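Local coordinates for regulatory protein (Pseudomonas aeruginosa, PDB 5J2Y) that represses quorum-sensing and virulence genes by binding promoter DNA through a helix-turn-helix domain, at residues L50-P53 and I54-L58; L58-Y61 and I62-Q65; E25-E28 and T29-R33; Q38-G41 and S42-N46. All coordinates share one frame; numbering follows the deposited sequence.

Contact 1 (L50-P53 and I54-L58)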
loop_
_atom_site.group_PDB
_atom_site.type_symbol
_atom_site.label_atom_id
_atom_site.label_comp_id
_atom_site.label_asym_id
_atom_site.label_seq_id
_atom_site.Cartn_x
_atom_site.Cartn_y
_atom_site.Cartn_z
ATOM N N LEU A 50 8.647 6.285 3.910
ATOM C CA LEU A 50 8.175 4.960 3.647
ATOM C C LEU A 50 9.327 4.002 3.948
ATOM O O LEU A 50 10.334 4.047 3.289
ATOM C CB LEU A 50 7.781 4.874 2.191
ATOM C CG LEU A 50 6.871 3.739 1.764
ATOM C CD1 LEU A 50 5.522 3.812 2.500
ATOM C CD2 LEU A 50 6.656 3.719 0.260
ATOM N N PRO A 51 9.207 3.165 4.976
ATOM C CA PRO A 51 10.263 2.199 5.215
ATOM C C PRO A 51 10.472 1.242 4.013
ATOM O O PRO A 51 9.541 0.937 3.274
ATOM C CB PRO A 51 9.760 1.413 6.421
ATOM C CG PRO A 51 8.546 2.104 6.908
ATOM C CD PRO A 51 8.019 2.925 5.802
ATOM N N PHE A 52 11.697 0.779 3.817
ATOM C CA PHE A 52 12.023 0.065 2.593
ATOM C C PHE A 52 11.183 -1.211 2.398
ATOM O O PHE A 52 10.618 -1.433 1.336
ATOM C CB PHE A 52 13.519 -0.172 2.510
ATOM C CG PHE A 52 13.983 -0.660 1.169
ATOM C CD1 PHE A 52 13.959 0.170 0.059
ATOM C CD2 PHE A 52 14.429 -1.984 1.007
ATOM C CE1 PHE A 52 14.381 -0.292 -1.188
ATOM C CE2 PHE A 52 14.857 -2.439 -0.221
ATOM C CZ PHE A 52 14.841 -1.589 -1.317
ATOM N N PRO A 53 10.979 -1.987 3.453
ATOM C CA PRO A 53 10.178 -3.201 3.222
ATOM C C PRO A 53 8.762 -2.913 2.706
ATOM O O PRO A 53 8.216 -3.662 1.901
ATOM C CB PRO A 53 10.104 -3.839 4.615
ATOM C CG PRO A 53 11.233 -3.270 5.375
ATOM C CD PRO A 53 11.455 -1.882 4.844
ATOM N N ILE A 54 8.164 -1.822 3.166
ATOM C CA ILE A 54 6.809 -1.448 2.719
ATOM C C ILE A 54 6.892 -0.961 1.286
ATOM O O ILE A 54 5.996 -1.193 0.481
ATOM C CB ILE A 54 6.175 -0.345 3.589
ATOM C CG1 ILE A 54 5.698 -0.912 4.912
ATOM C CG2 ILE A 54 4.895 0.204 2.965
ATOM C CD1 ILE A 54 6.693 -1.709 5.705
ATOM N N TYR A 55 7.960 -0.245 0.968
ATOM C CA TYR A 55 8.214 0.151 -0.427
ATOM C C TYR A 55 8.264 -1.078 -1.332
ATOM O O TYR A 55 7.608 -1.121 -2.396
ATOM C CB TYR A 55 9.501 0.946 -0.512
ATOM C CG TYR A 55 10.001 1.169 -1.911
ATOM C CD1 TYR A 55 9.334 2.025 -2.788
ATOM C CD2 TYR A 55 11.166 0.579 -2.349
ATOM C CE1 TYR A 55 9.808 2.227 -4.072
ATOM C CE2 TYR A 55 11.657 0.770 -3.629
ATOM C CZ TYR A 55 10.978 1.579 -4.491
ATOM O OH TYR A 55 11.472 1.795 -5.763
ATOM N N LEU A 56 9.000 -2.107 -0.900
ATOM C CA LEU A 56 9.113 -3.326 -1.714
ATOM C C LEU A 56 7.718 -3.916 -1.945
ATOM O O LEU A 56 7.357 -4.268 -3.077
ATOM C CB LEU A 56 10.002 -4.375 -1.022
ATOM C CG LEU A 56 11.464 -4.055 -0.830
ATOM C CD1 LEU A 56 12.120 -5.244 -0.181
ATOM C CD2 LEU A 56 12.143 -3.775 -2.141
ATOM N N LEU A 57 6.929 -4.055 -0.871
ATOM C CA LEU A 57 5.629 -4.682 -1.015
ATOM C C LEU A 57 4.721 -3.893 -1.922
ATOM O O LEU A 57 3.965 -4.482 -2.693
ATOM C CB LEU A 57 4.906 -4.814 0.313
ATOM C CG LEU A 57 5.137 -6.043 1.131
ATOM C CD1 LEU A 57 4.582 -5.775 2.506
ATOM C CD2 LEU A 57 4.465 -7.248 0.512
ATOM N N LEU A 58 4.707 -2.569 -1.763
ATOM C CA LEU A 58 3.844 -1.749 -2.605
ATOM C C LEU A 58 4.249 -1.888 -4.061
ATOM O O LEU A 58 3.388 -2.051 -4.928
ATOM C CB LEU A 58 3.868 -0.276 -2.214
ATOM C CG LEU A 58 3.142 -0.015 -0.902
ATOM C CD1 LEU A 58 3.569 1.317 -0.373
ATOM C CD2 LEU A 58 1.630 -0.074 -1.107
#
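Leu-50, just ahead of helix 52-62, lies against the first turns of that helix through both its methyls. CD1 of Leu-50 meets CG2 of Ile-54 at 3.7 Å, while its CD2 lies at the edge of the Tyr-55 ring and 4.0 Å from CD1 of Leu-58. Branched aliphatic chains suit this inward side, where Leu-50 and Leu-58 are buried.

The aromatic contacts form a second, more exposed group. Phe-52 has CG anti to its backbone N (chi1 -169°), which turns the ring forward, over the next turn of the helix, and CG of Leu-56 sits over one face in a CH-pi contact, 4.2 Å from the ring centroid. CE1 of Phe-52 also approaches CD2 of Tyr-55 at 3.5 Å, an oblique pairing with the ring planes 37° apart.

The backbone starts the helix in the regular way. Pro-51 holds the N-cap position, where a residue without N-H costs nothing, and its O accepts from Tyr-55 N at 3.0 Å; Pro-53, in the first turn, likewise forfeits no helical bond.

Leu-50, Tyr-55 and Leu-58 pack on Met-12 of helix 9-22, and Leu-50 and Pro-51 on Phe-44 of helix 38-45.

Contact 2 (L58-Y61 and I62-Q65)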
loop_
_atom_site.group_PDB
_atom_site.type_symbol
_atom_site.label_atom_id
_atom_site.label_comp_id
_atom_site.label_asym_id
_atom_site.label_seq_id
_atom_site.Cartn_x
_atom_site.Cartn_y
_atom_site.Cartn_z
ATOM N N LEU A 58 4.707 -2.569 -1.763
ATOM C CA LEU A 58 3.844 -1.749 -2.605
ATOM C C LEU A 58 4.249 -1.888 -4.061
ATOM O O LEU A 58 3.388 -2.051 -4.928
ATOM C CB LEU A 58 3.868 -0.276 -2.214
ATOM C CG LEU A 58 3.142 -0.015 -0.902
ATOM C CD1 LEU A 58 3.569 1.317 -0.373
ATOM C CD2 LEU A 58 1.630 -0.074 -1.107
ATOM N N HIS A 59 5.550 -1.897 -4.301
ATOM C CA HIS A 59 6.096 -2.108 -5.653
ATOM C C HIS A 59 5.556 -3.379 -6.327
ATOM O O HIS A 59 4.954 -3.339 -7.396
ATOM C CB HIS A 59 7.607 -2.167 -5.630
ATOM C CG HIS A 59 8.182 -2.487 -6.961
ATOM N ND1 HIS A 59 8.151 -1.611 -8.025
ATOM C CD2 HIS A 59 8.749 -3.621 -7.425
ATOM C CE1 HIS A 59 8.719 -2.177 -9.071
ATOM N NE2 HIS A 59 9.081 -3.401 -8.735
ATOM N N PHE A 60 5.716 -4.496 -5.655
ATOM C CA PHE A 60 5.290 -5.764 -6.234
ATOM C C PHE A 60 3.783 -5.862 -6.397
ATOM O O PHE A 60 3.286 -6.534 -7.310
ATOM C CB PHE A 60 5.817 -6.927 -5.386
ATOM C CG PHE A 60 7.306 -7.069 -5.453
ATOM C CD1 PHE A 60 7.946 -7.289 -6.691
ATOM C CD2 PHE A 60 8.089 -7.005 -4.300
ATOM C CE1 PHE A 60 9.326 -7.422 -6.757
ATOM C CE2 PHE A 60 9.472 -7.157 -4.370
ATOM C CZ PHE A 60 10.088 -7.357 -5.585
ATOM N N TYR A 61 3.063 -5.218 -5.491
ATOM C CA TYR A 61 1.611 -5.180 -5.567
ATOM C C TYR A 61 1.081 -4.372 -6.753
ATOM O O TYR A 61 0.221 -4.820 -7.495
ATOM C CB TYR A 61 1.045 -4.572 -4.284
ATOM C CG TYR A 61 -0.462 -4.546 -4.235
ATOM C CD1 TYR A 61 -1.201 -5.694 -4.058
ATOM C CD2 TYR A 61 -1.156 -3.338 -4.363
ATOM C CE1 TYR A 61 -2.601 -5.659 -3.979
ATOM C CE2 TYR A 61 -2.534 -3.296 -4.304
ATOM C CZ TYR A 61 -3.256 -4.451 -4.099
ATOM O OH TYR A 61 -4.641 -4.371 -4.071
ATOM N N ILE A 62 1.579 -3.165 -6.882
ATOM C CA ILE A 62 1.147 -2.242 -7.927
ATOM C C ILE A 62 1.450 -2.783 -9.344
ATOM O O ILE A 62 0.591 -2.745 -10.228
ATOM C CB ILE A 62 1.784 -0.864 -7.672
ATOM C CG1 ILE A 62 1.010 -0.169 -6.569
ATOM C CG2 ILE A 62 1.743 0.014 -8.906
ATOM C CD1 ILE A 62 1.820 0.867 -5.842
ATOM N N GLU A 63 2.619 -3.382 -9.531
ATOM C CA GLU A 63 2.949 -4.013 -10.816
ATOM C C GLU A 63 2.168 -5.344 -11.076
ATOM O O GLU A 63 2.249 -5.938 -12.145
ATOM C CB GLU A 63 4.466 -4.114 -10.965
ATOM C CG GLU A 63 5.075 -5.322 -10.292
ATOM C CD GLU A 63 6.584 -5.514 -10.592
ATOM O OE1 GLU A 63 7.168 -6.603 -10.253
ATOM O OE2 GLU A 63 7.186 -4.581 -11.186
ATOM N N GLY A 64 1.338 -5.768 -10.133
ATOM C CA GLY A 64 0.464 -6.935 -10.329
ATOM C C GLY A 64 1.090 -8.254 -9.940
ATOM O O GLY A 64 0.517 -9.295 -10.164
ATOM N N GLN A 65 2.266 -8.231 -9.344
ATOM C CA GLN A 65 2.984 -9.486 -9.023
ATOM C C GLN A 65 2.516 -10.179 -7.752
ATOM O O GLN A 65 2.780 -11.338 -7.571
ATOM C CB GLN A 65 4.474 -9.214 -8.936
ATOM C CG GLN A 65 5.271 -10.465 -8.660
ATOM C CD GLN A 65 6.749 -10.292 -8.924
ATOM O OE1 GLN A 65 7.161 -9.376 -9.653
ATOM N NE2 GLN A 65 7.566 -11.166 -8.319
#
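Leu-58 meets Ile-62 one turn further along helix 52-62: its O takes the N-H of Ile-62 at 2.9 Å, and its CB lies 4.3 Å from CD1 of Ile-62. Both aliphatic chains also touch Met-12 of helix 9-22, a suitable place for greasy groups.

His-59 follows, its O accepting from Glu-63 N at 3.2 Å. The Glu-63 carboxylate comes back toward the imidazole because CG stands between the backbone N and the carbonyl carbon (chi1 84°) and the chain beyond is extended. OE2 of Glu-63 lies 3.3 Å from NE2 of His-59, but the angle is too poor for a hydrogen bond, with ring and carboxylate planes 53° apart.

At Phe-60, OE1 of Glu-63 approaches the ring edge, 3.7 Å from CD1, where the C-H groups carry slight positive charge. The O of Phe-60 receives Gln-65 N at 2.8 Å.

Tyr-61 gives its O to Gly-64 N at 3.0 Å, from above the carbonyl plane, and its OH bonds to Asp-68 and Arg-23.

The bonds from Gln-65 N and Gly-64 N make a Schellman motif around Gly-64, whose positive phi (89°) would press a side chain against the preceding carbonyl. The carbonyls of Phe-60 and Tyr-61 are thereby satisfied as the chain leaves the helix, while a carboxylate near the imidazole would probably raise the pKa of His-59.

Contact 3 (E25-E28 and T29-R33). With nucleotides of chain C.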
loop_
_atom_site.group_PDB
_atom_site.type_symbol
_atom_site.label_atom_id
_atom_site.label_comp_id
_atom_site.label_asym_id
_atom_site.label_seq_id
_atom_site.Cartn_x
_atom_site.Cartn_y
_atom_site.Cartn_z
ATOM N N GLU A 25 -11.331 2.584 -2.738
ATOM C CA GLU A 25 -11.105 1.878 -1.463
ATOM C C GLU A 25 -10.704 2.835 -0.341
ATOM O O GLU A 25 -9.920 3.761 -0.548
ATOM C CB GLU A 25 -10.039 0.790 -1.609
ATOM C CG GLU A 25 -10.416 -0.327 -2.555
ATOM C CD GLU A 25 -9.362 -1.420 -2.639
ATOM O OE1 GLU A 25 -8.212 -1.213 -2.181
ATOM O OE2 GLU A 25 -9.673 -2.499 -3.194
ATOM N N SER A 26 -11.226 2.596 0.850
ATOM C CA SER A 26 -10.758 3.314 1.997
ATOM C C SER A 26 -9.258 2.991 2.303
ATOM O O SER A 26 -8.731 1.950 1.918
ATOM C CB SER A 26 -11.616 2.963 3.212
ATOM O OG SER A 26 -11.483 1.585 3.538
ATOM N N GLN A 27 -8.610 3.877 3.050
ATOM C CA GLN A 27 -7.300 3.615 3.611
ATOM C C GLN A 27 -7.297 2.327 4.429
ATOM O O GLN A 27 -6.394 1.536 4.301
ATOM C CB GLN A 27 -6.850 4.780 4.499
ATOM C CG GLN A 27 -6.517 6.026 3.706
ATOM C CD GLN A 27 -6.090 7.150 4.610
ATOM O OE1 GLN A 27 -6.315 7.099 5.809
ATOM N NE2 GLN A 27 -5.444 8.160 4.039
ATOM N N GLU A 28 -8.326 2.114 5.239
ATOM C CA GLU A 28 -8.405 0.911 6.075
ATOM C C GLU A 28 -8.371 -0.315 5.199
ATOM O O GLU A 28 -7.631 -1.263 5.483
ATOM C CB GLU A 28 -9.701 0.918 6.900
ATOM C CG GLU A 28 -10.014 -0.326 7.764
ATOM C CD GLU A 28 -8.895 -0.759 8.715
ATOM O OE1 GLU A 28 -8.160 0.114 9.230
ATOM O OE2 GLU A 28 -8.767 -1.991 8.960
ATOM N N THR A 29 -9.187 -0.286 4.136
ATOM C CA THR A 29 -9.373 -1.450 3.276
ATOM C C THR A 29 -8.040 -1.730 2.574
ATOM O O THR A 29 -7.525 -2.814 2.604
ATOM C CB THR A 29 -10.511 -1.212 2.238
ATOM O OG1 THR A 29 -11.790 -1.126 2.898
ATOM C CG2 THR A 29 -10.590 -2.330 1.256
ATOM N N PHE A 30 -7.459 -0.695 2.004
ATOM C CA PHE A 30 -6.267 -0.834 1.193
ATOM C C PHE A 30 -5.028 -1.197 2.025
ATOM O O PHE A 30 -4.324 -2.199 1.754
ATOM C CB PHE A 30 -6.044 0.464 0.451
ATOM C CG PHE A 30 -4.833 0.446 -0.441
ATOM C CD1 PHE A 30 -4.898 -0.077 -1.731
ATOM C CD2 PHE A 30 -3.668 0.969 -0.007
ATOM C CE1 PHE A 30 -3.806 -0.064 -2.549
ATOM C CE2 PHE A 30 -2.570 0.976 -0.806
ATOM C CZ PHE A 30 -2.618 0.445 -2.076
ATOM N N TRP A 31 -4.789 -0.444 3.088
ATOM C CA TRP A 31 -3.558 -0.654 3.840
ATOM C C TRP A 31 -3.537 -1.913 4.707
ATOM O O TRP A 31 -2.470 -2.485 4.951
ATOM C CB TRP A 31 -3.249 0.557 4.649
ATOM C CG TRP A 31 -2.837 1.621 3.811
ATOM C CD1 TRP A 31 -3.596 2.681 3.387
ATOM C CD2 TRP A 31 -1.543 1.787 3.230
ATOM N NE1 TRP A 31 -2.847 3.504 2.569
ATOM C CE2 TRP A 31 -1.580 2.983 2.473
ATOM C CE3 TRP A 31 -0.353 1.039 3.276
ATOM C CZ2 TRP A 31 -0.486 3.461 1.797
ATOM C CZ3 TRP A 31 0.726 1.487 2.591
ATOM C CH2 TRP A 31 0.660 2.709 1.844
ATOM N N SER A 32 -4.717 -2.383 5.092
ATOM C CA SER A 32 -4.783 -3.537 5.965
ATOM C C SER A 32 -4.462 -4.837 5.258
ATOM O O SER A 32 -4.117 -5.798 5.924
ATOM C CB SER A 32 -6.135 -3.608 6.716
ATOM O OG SER A 32 -7.207 -3.706 5.805
ATOM N N ARG A 33 -4.530 -4.881 3.920
ATOM C CA ARG A 33 -4.062 -6.083 3.171
ATOM C C ARG A 33 -2.618 -6.388 3.451
ATOM O O ARG A 33 -2.198 -7.522 3.248
ATOM C CB ARG A 33 -4.160 -5.914 1.654
ATOM C CG ARG A 33 -5.544 -5.609 1.160
ATOM C CD ARG A 33 -5.693 -5.941 -0.308
ATOM N NE ARG A 33 -7.113 -5.816 -0.656
ATOM C CZ ARG A 33 -7.665 -4.727 -1.202
ATOM N NH1 ARG A 33 -6.922 -3.687 -1.546
ATOM N NH2 ARG A 33 -8.968 -4.692 -1.445
ATOM P P DT C 7 -10.379 7.592 3.162
ATOM O OP1 DT C 7 -10.017 7.898 1.756
ATOM O OP2 DT C 7 -10.053 6.248 3.731
ATOM O "O5'" DT C 7 -9.776 8.714 4.099
ATOM C "C5'" DT C 7 -9.917 10.094 3.769
ATOM C "C4'" DT C 7 -9.245 10.952 4.816
ATOM O "O4'" DT C 7 -9.873 10.760 6.103
ATOM C "C3'" DT C 7 -7.752 10.706 5.036
ATOM O "O3'" DT C 7 -7.167 12.002 4.973
ATOM C "C2'" DT C 7 -7.674 10.124 6.439
ATOM C "C1'" DT C 7 -8.867 10.761 7.104
ATOM N N1 DT C 7 -9.409 10.050 8.274
ATOM C C2 DT C 7 -9.591 10.772 9.425
ATOM O O2 DT C 7 -9.248 11.936 9.538
ATOM N N3 DT C 7 -10.169 10.073 10.453
ATOM C C4 DT C 7 -10.576 8.752 10.438
ATOM O O4 DT C 7 -11.081 8.255 11.440
ATOM C C5 DT C 7 -10.370 8.059 9.191
ATOM C C7 DT C 7 -10.770 6.623 9.086
ATOM C C6 DT C 7 -9.822 8.739 8.178
HETATM O O HOH W 1 -12.930 0.444 1.238
#
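Arg-33 reaches back along helix 27-32 to grip the carboxylate of Glu-25 end-on with two nitrogens, NH1 to OE1 and NH2 to OE2, each at 2.9 Å. The fit is not flat: carboxylate and guanidinium planes are 45° apart, so OE1 is met on its syn side but OE2 from above the carboxylate plane. OE1 of Glu-25 also lies at the edge of the Phe-30 ring, 3.5 Å from CD1. Arginine suits the place: its chain, extended from CG to NE, carries a two-pronged donor back to the carboxylate.

Ser-26 is the N-cap. Its O accepts from Phe-30 N, and its OG lies 2.8 Å from OG1 of Thr-29; a water bonded to Ser-26 N and Thr-29 OG1 joins the two residues again. Next to the cap, Gln-27 N donates to OP2 of DT7 of chain C at 2.9 Å, nearly straight (171°). Further along, the O of Glu-28 takes both N and OG of Ser-32. The hydroxyl folds back to that carbonyl because it stands between the backbone N and the carbonyl carbon (chi1 60°).

Farther out, Arg-23 forms a salt bridge with Glu-25 OE2, while Gln-27 and Trp-31 hydrogen-bond to Gln-38 and Glu-45 of helix 38-45.

A phosphate thus meets the first turn of helix 27-32, where the helix dipole would probably add to the attraction, while Arg-23 and Arg-33 would probably keep Glu-25 ionised.

Contact 4 (Q38-G41 and S42-N46). With nucleotides of chain C.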
loop_
_atom_site.group_PDB
_atom_site.type_symbol
_atom_site.label_atom_id
_atom_site.label_comp_id
_atom_site.label_asym_id
_atom_site.label_seq_id
_atom_site.Cartn_x
_atom_site.Cartn_y
_atom_site.Cartn_z
ATOM N N GLN A 38 -4.636 2.101 9.316
ATOM C CA GLN A 38 -5.183 3.267 8.659
ATOM C C GLN A 38 -4.345 4.521 8.914
ATOM O O GLN A 38 -3.922 5.147 7.971
ATOM C CB GLN A 38 -6.629 3.466 9.077
ATOM C CG GLN A 38 -7.241 4.689 8.411
ATOM C CD GLN A 38 -7.037 5.944 9.237
ATOM O OE1 GLN A 38 -7.340 5.952 10.448
ATOM N NE2 GLN A 38 -6.561 7.025 8.601
ATOM N N SER A 39 -4.010 4.821 10.166
ATOM C CA SER A 39 -3.215 6.054 10.470
ATOM C C SER A 39 -1.935 6.034 9.777
ATOM O O SER A 39 -1.468 7.031 9.308
ATOM C CB SER A 39 -2.813 6.206 11.947
ATOM O OG SER A 39 -3.586 5.370 12.748
ATOM N N CYS A 40 -1.320 4.884 9.789
ATOM C CA CYS A 40 -0.022 4.738 9.201
ATOM C C CYS A 40 -0.138 4.923 7.695
ATOM O O CYS A 40 0.669 5.591 7.075
ATOM C CB CYS A 40 0.503 3.374 9.596
ATOM S SG CYS A 40 2.201 3.169 9.152
ATOM N N GLY A 41 -1.188 4.369 7.106
ATOM C CA GLY A 41 -1.434 4.598 5.722
ATOM C C GLY A 41 -1.583 6.087 5.461
ATOM O O GLY A 41 -1.074 6.600 4.455
ATOM N N SER A 42 -2.270 6.797 6.355
ATOM C CA SER A 42 -2.491 8.246 6.166
ATOM C C SER A 42 -1.184 8.992 6.184
ATOM O O SER A 42 -0.939 9.881 5.361
ATOM C CB SER A 42 -3.366 8.837 7.272
ATOM O OG SER A 42 -3.374 10.278 7.217
ATOM N N ARG A 43 -0.339 8.659 7.139
ATOM C CA ARG A 43 0.953 9.357 7.224
ATOM C C ARG A 43 1.831 9.052 6.008
ATOM O O ARG A 43 2.484 9.953 5.491
ATOM C CB ARG A 43 1.647 9.034 8.513
ATOM C CG ARG A 43 0.855 9.508 9.728
ATOM C CD ARG A 43 1.594 9.331 11.062
ATOM N NE ARG A 43 1.496 10.531 11.925
ATOM C CZ ARG A 43 0.869 10.604 13.101
ATOM N NH1 ARG A 43 0.258 9.550 13.622
ATOM N NH2 ARG A 43 0.869 11.747 13.782
ATOM N N PHE A 44 1.798 7.819 5.491
ATOM C CA PHE A 44 2.590 7.496 4.260
ATOM C C PHE A 44 2.109 8.278 3.021
ATOM O O PHE A 44 2.885 8.812 2.277
ATOM C CB PHE A 44 2.529 5.990 3.938
ATOM C CG PHE A 44 3.207 5.105 4.955
ATOM C CD1 PHE A 44 4.294 5.544 5.691
ATOM C CD2 PHE A 44 2.817 3.799 5.092
ATOM C CE1 PHE A 44 4.936 4.703 6.583
ATOM C CE2 PHE A 44 3.479 2.929 5.943
ATOM C CZ PHE A 44 4.533 3.382 6.709
ATOM N N GLU A 45 0.805 8.297 2.814
ATOM C CA GLU A 45 0.180 8.997 1.686
ATOM C C GLU A 45 0.407 10.521 1.691
ATOM O O GLU A 45 0.135 11.184 0.695
ATOM C CB GLU A 45 -1.317 8.726 1.654
ATOM C CG GLU A 45 -1.680 7.342 1.229
ATOM C CD GLU A 45 -3.170 7.080 1.185
ATOM O OE1 GLU A 45 -3.951 8.056 1.307
ATOM O OE2 GLU A 45 -3.557 5.891 1.021
ATOM N N ASN A 46 0.864 11.045 2.820
ATOM C CA ASN A 46 1.159 12.447 2.986
ATOM C C ASN A 46 2.630 12.698 3.220
ATOM O O ASN A 46 3.024 13.751 3.719
ATOM C CB ASN A 46 0.294 13.014 4.112
ATOM C CG ASN A 46 -1.121 13.280 3.645
ATOM O OD1 ASN A 46 -1.369 14.294 3.015
ATOM N ND2 ASN A 46 -2.037 12.346 3.890
ATOM P P DA C 8 -5.598 12.193 5.064
ATOM O OP1 DA C 8 -5.210 13.128 3.998
ATOM O OP2 DA C 8 -4.964 10.860 5.152
ATOM O "O5'" DA C 8 -5.401 12.905 6.478
ATOM C "C5'" DA C 8 -6.380 13.828 6.954
ATOM C "C4'" DA C 8 -5.963 14.483 8.251
ATOM O "O4'" DA C 8 -6.516 13.749 9.362
ATOM C "C3'" DA C 8 -4.474 14.594 8.546
ATOM O "O3'" DA C 8 -4.374 15.816 9.286
ATOM C "C2'" DA C 8 -4.192 13.350 9.379
ATOM C "C1'" DA C 8 -5.488 13.180 10.163
ATOM N N9 DA C 8 -5.888 11.811 10.439
ATOM C C8 DA C 8 -5.888 10.741 9.581
ATOM N N7 DA C 8 -6.392 9.648 10.099
ATOM C C5 DA C 8 -6.776 10.034 11.376
ATOM C C6 DA C 8 -7.380 9.336 12.431
ATOM N N6 DA C 8 -7.724 8.047 12.368
ATOM N N1 DA C 8 -7.619 10.012 13.574
ATOM C C2 DA C 8 -7.278 11.301 13.640
ATOM N N3 DA C 8 -6.710 12.068 12.715
ATOM C C4 DA C 8 -6.487 11.367 11.592
ATOM P P DT C 9 -2.945 16.418 9.709
ATOM O OP1 DT C 9 -3.033 17.897 9.657
ATOM O OP2 DT C 9 -1.901 15.724 8.922
ATOM O "O5'" DT C 9 -2.823 16.006 11.242
ATOM C "C5'" DT C 9 -3.796 16.479 12.185
ATOM C "C4'" DT C 9 -3.482 15.973 13.574
ATOM O "O4'" DT C 9 -4.023 14.644 13.747
ATOM C "C3'" DT C 9 -1.996 15.887 13.938
ATOM O "O3'" DT C 9 -1.855 16.485 15.231
ATOM C "C2'" DT C 9 -1.718 14.392 13.983
ATOM C "C1'" DT C 9 -3.064 13.846 14.422
ATOM N N1 DT C 9 -3.335 12.443 14.088
ATOM C C2 DT C 9 -4.014 11.696 15.019
ATOM O O2 DT C 9 -4.370 12.143 16.093
ATOM N N3 DT C 9 -4.253 10.396 14.649
ATOM C C4 DT C 9 -3.912 9.795 13.456
ATOM O O4 DT C 9 -4.215 8.624 13.256
ATOM C C5 DT C 9 -3.209 10.639 12.519
ATOM C C7 DT C 9 -2.783 10.067 11.205
ATOM C C6 DT C 9 -2.952 11.904 12.880
ATOM P P DT C 7 -10.379 7.592 3.162
ATOM O OP1 DT C 7 -10.017 7.898 1.756
ATOM O OP2 DT C 7 -10.053 6.248 3.731
ATOM O "O5'" DT C 7 -9.776 8.714 4.099
ATOM C "C5'" DT C 7 -9.917 10.094 3.769
ATOM C "C4'" DT C 7 -9.245 10.952 4.816
ATOM O "O4'" DT C 7 -9.873 10.760 6.103
ATOM C "C3'" DT C 7 -7.752 10.706 5.036
ATOM O "O3'" DT C 7 -7.167 12.002 4.973
ATOM C "C2'" DT C 7 -7.674 10.124 6.439
ATOM C "C1'" DT C 7 -8.867 10.761 7.104
ATOM N N1 DT C 7 -9.409 10.050 8.274
ATOM C C2 DT C 7 -9.591 10.772 9.425
ATOM O O2 DT C 7 -9.248 11.936 9.538
ATOM N N3 DT C 7 -10.169 10.073 10.453
ATOM C C4 DT C 7 -10.576 8.752 10.438
ATOM O O4 DT C 7 -11.081 8.255 11.440
ATOM C C5 DT C 7 -10.370 8.059 9.191
ATOM C C7 DT C 7 -10.770 6.623 9.086
ATOM C C6 DT C 7 -9.822 8.739 8.178
#
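Gln-38, first residue of helix 38-45, lies one turn before Ser-42, its NE2 3.9 Å from CB of Ser-42 and its O bonded to Ser-42 N. From CB the chain runs to CG anti to the backbone N (chi1 180°), 4.1 Å from the C7 methyl of DT7 of chain C, and a bend at chi2 carries CD past that methyl. The amide then reads one adenine with both atoms: OE1 accepts from N6 of DA8 of chain C at 2.9 Å, and NE2 donates to its N7 at 3.0 Å. The second bond of NE2, to Gln-27, probably steadies the amide.

One turn on, Ser-42 OG donates to OP2 of DA8 of chain C at 2.7 Å, and Asn-46 ND2 bridges its OP1 to the O of Ser-42. The guanidinium of Arg-43 lies over the base of DT9 of chain C, while its NH1 bonds to O6 of a guanine. SG of Cys-40 rests obliquely against the Phe-44 ring, 3.9 Å from its centroid, and both residues also pack on a phosphate.

This is the recognition helix of the helix-turn-helix. A glutamine matches adenine's donor-acceptor pair in the major groove, short polar groups fix the phosphate, and the DNA is read by base and backbone together.

Along the chain the order is contact 3, contact 4, contact 1, contact 2. Contacts 3 and 4, on the successive helices 27-32 and 38-45, have centres about 10 Å apart and form the DNA-binding helix-turn-helix, joined by side-chain hydrogen bonds. Contacts 1 and 2 share helix 52-62 and Leu-58, with centres about 11 Å apart. Leu-58 packs on Trp-31, so this one residue links contact 3 to both of them; Tyr-61 on Phe-30 adds a second touch between contacts 2 and 3. Contact 1 meets contact 4 by apolar packing, whereas contacts 2 and 4, about 18 Å apart between centres, do not touch. Helix 52-62 thus packs against both DNA-binding helices, joining them in one compact helical domain.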